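Local coordinates for lysosome-associated membrane glycoprotein 3 (Homo sapiens, PDB 4AKM) that takes part in fusion of lysosomes with autophagosomes and in the unfolded protein response, as a glycoprotein of the lysosomal membrane, at residues Gln24-Asp29 against Gln131-Asp136. Sequence-based numbering, arbitrary orientation.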
loop_
_atom_site.group_PDB
_atom_site.type_symbol
_atom_site.label_atom_id
_atom_site.label_comp_id
_atom_site.label_asym_id
_atom_site.label_seq_id
_atom_site.Cartn_x
_atom_site.Cartn_y
_atom_site.Cartn_z
ATOM N N GLN A 24 6.002 6.115 -0.369
ATOM C CA GLN A 24 6.418 7.360 -0.975
ATOM C C GLN A 24 5.563 7.556 -2.223
ATOM O O GLN A 24 5.228 6.594 -2.914
ATOM C CB GLN A 24 7.911 7.284 -1.336
ATOM C CG GLN A 24 8.539 8.607 -1.764
ATOM C CD GLN A 24 10.044 8.508 -2.012
ATOM O OE1 GLN A 24 10.486 7.999 -3.044
ATOM N NE2 GLN A 24 10.834 9.000 -1.062
ATOM N N LEU A 25 5.187 8.796 -2.502
ATOM C CA LEU A 25 4.471 9.103 -3.731
ATOM C C LEU A 25 5.334 10.009 -4.591
ATOM O O LEU A 25 5.837 11.018 -4.116
ATOM C CB LEU A 25 3.119 9.758 -3.431
ATOM C CG LEU A 25 2.054 8.840 -2.821
ATOM C CD1 LEU A 25 0.782 9.605 -2.465
ATOM C CD2 LEU A 25 1.739 7.681 -3.758
ATOM N N ILE A 26 5.517 9.636 -5.850
ATOM C CA ILE A 26 6.319 10.422 -6.773
ATOM C C ILE A 26 5.426 10.998 -7.867
ATOM O O ILE A 26 4.815 10.241 -8.624
ATOM C CB ILE A 26 7.437 9.571 -7.441
ATOM C CG1 ILE A 26 8.517 9.168 -6.430
ATOM C CG2 ILE A 26 8.066 10.327 -8.607
ATOM C CD1 ILE A 26 8.236 7.885 -5.687
ATOM N N VAL A 27 5.344 12.328 -7.949
ATOM C CA VAL A 27 4.604 12.957 -9.046
ATOM C C VAL A 27 5.517 13.656 -10.052
ATOM O O VAL A 27 6.461 14.352 -9.685
ATOM C CB VAL A 27 3.442 13.900 -8.574
ATOM C CG1 VAL A 27 2.940 13.500 -7.194
ATOM C CG2 VAL A 27 3.859 15.367 -8.592
ATOM N N GLN A 28 5.230 13.440 -11.331
ATOM C CA GLN A 28 6.027 14.005 -12.414
ATOM C C GLN A 28 5.450 15.335 -12.889
ATOM O O GLN A 28 4.623 15.369 -13.799
ATOM C CB GLN A 28 6.097 13.021 -13.579
ATOM C CG GLN A 28 7.482 12.873 -14.178
ATOM C CD GLN A 28 7.720 11.489 -14.744
ATOM O OE1 GLN A 28 8.733 10.846 -14.447
ATOM N NE2 GLN A 28 6.784 11.019 -15.566
ATOM N N ASP A 29 5.902 16.422 -12.269
ATOM C CA ASP A 29 5.430 17.768 -12.587
ATOM C C ASP A 29 5.634 18.113 -14.052
ATOM O O ASP A 29 4.723 18.602 -14.717
ATOM C CB ASP A 29 6.178 18.802 -11.742
ATOM C CG ASP A 29 5.807 18.737 -10.282
ATOM O OD1 ASP A 29 4.603 18.580 -9.990
ATOM O OD2 ASP A 29 6.718 18.841 -9.431
ATOM N N GLN A 131 3.185 7.904 -9.194
ATOM C CA GLN A 131 3.857 6.650 -8.936
ATOM C C GLN A 131 3.866 6.426 -7.433
ATOM O O GLN A 131 3.956 7.374 -6.663
ATOM C CB GLN A 131 5.286 6.744 -9.462
ATOM C CG GLN A 131 6.034 5.445 -9.524
ATOM C CD GLN A 131 7.414 5.625 -10.114
ATOM O OE1 GLN A 131 7.929 6.745 -10.195
ATOM N NE2 GLN A 131 8.023 4.524 -10.539
ATOM N N VAL A 132 3.749 5.176 -7.010
ATOM C CA VAL A 132 3.897 4.860 -5.599
ATOM C C VAL A 132 5.097 3.929 -5.402
ATOM O O VAL A 132 5.349 3.049 -6.224
ATOM C CB VAL A 132 2.589 4.274 -4.993
ATOM C CG1 VAL A 132 2.179 2.997 -5.700
ATOM C CG2 VAL A 132 2.737 4.042 -3.499
ATOM N N LYS A 133 5.855 4.160 -4.332
ATOM C CA LYS A 133 6.964 3.289 -3.961
ATOM C C LYS A 133 6.839 2.795 -2.522
ATOM O O LYS A 133 6.563 3.573 -1.610
ATOM C CB LYS A 133 8.313 3.984 -4.177
ATOM C CG LYS A 133 9.005 3.563 -5.471
ATOM C CD LYS A 133 9.934 4.640 -6.012
ATOM C CE LYS A 133 10.165 4.455 -7.515
ATOM N NZ LYS A 133 10.897 5.600 -8.146
ATOM N N THR A 134 7.029 1.494 -2.328
ATOM C CA THR A 134 6.997 0.912 -0.991
ATOM C C THR A 134 8.383 0.469 -0.566
ATOM O O THR A 134 9.245 0.198 -1.398
ATOM C CB THR A 134 6.053 -0.300 -0.902
ATOM O OG1 THR A 134 6.653 -1.434 -1.546
ATOM C CG2 THR A 134 4.721 0.014 -1.551
ATOM N N THR A 135 8.581 0.371 0.740
ATOM C CA THR A 135 9.880 0.002 1.281
ATOM C C THR A 135 9.662 -0.634 2.644
ATOM O O THR A 135 8.644 -0.389 3.268
ATOM C CB THR A 135 10.776 1.248 1.418
ATOM O OG1 THR A 135 12.061 0.864 1.911
ATOM C CG2 THR A 135 10.177 2.230 2.384
ATOM N N ASP A 136 10.596 -1.463 3.103
ATOM C CA ASP A 136 10.500 -2.051 4.449
ATOM C C ASP A 136 9.179 -2.774 4.700
ATOM O O ASP A 136 8.648 -2.771 5.809
ATOM C CB ASP A 136 10.728 -0.982 5.515
ATOM C CG ASP A 136 12.172 -0.556 5.598
ATOM O OD1 ASP A 136 13.030 -1.442 5.779
ATOM O OD2 ASP A 136 12.453 0.651 5.459
#
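Q24 and K133 are joined by two backbone hydrogen bonds, from Q24 N to K133 O and from K133 N to Q24 O, each 2.9 Å long; the second is nearly straight, with 172° at the hydrogen. I26 and Q131 repeat the pattern: I26 N donates to Q131 O at 2.9 Å, and Q131 N to I26 O along a more bent path, 140° at the hydrogen. Between these two hydrogen-bonded pairs sits the non-hydrogen-bonded pair L25-V132, where CA-H groups face carbonyl oxygens: L25 CA lies 3.4 Å from Q131 O. This alternation of hydrogen-bonded and non-hydrogen-bonded pairs is the mark of antiparallel strands, and their axes bear it out, running 152° apart in direction. In the beta-prism fold of this membrane-proximal luminal domain, the pairing joins strand 14-27 to strand 130-135 within one antiparallel sheet. Further backbone bonds continue it on both flanks, from L25 to F40 and from V132 to L124. The side-chain amides of both glutamines hydrogen-bond outside this strand pair, Q131 NE2 with S123 OG and Q24 NE2 with N41 OD1. L25 and V132, both buried, lie on one face, where the leucine branch CD2 reaches V132 CB at 3.7 Å. Q24, I26, Q131 and K133 project from the other face. There I26 CG1 stands anti to the carbonyl carbon and beside its own backbone N, which turns the branch back toward the Q24-K133 pair and brings CD1 to 3.7 Å from K133 CD, in the aliphatic part of the lysine chain. I26 and Q131 run side by side, with I26 CG2 3.9 Å from Q131 OE1.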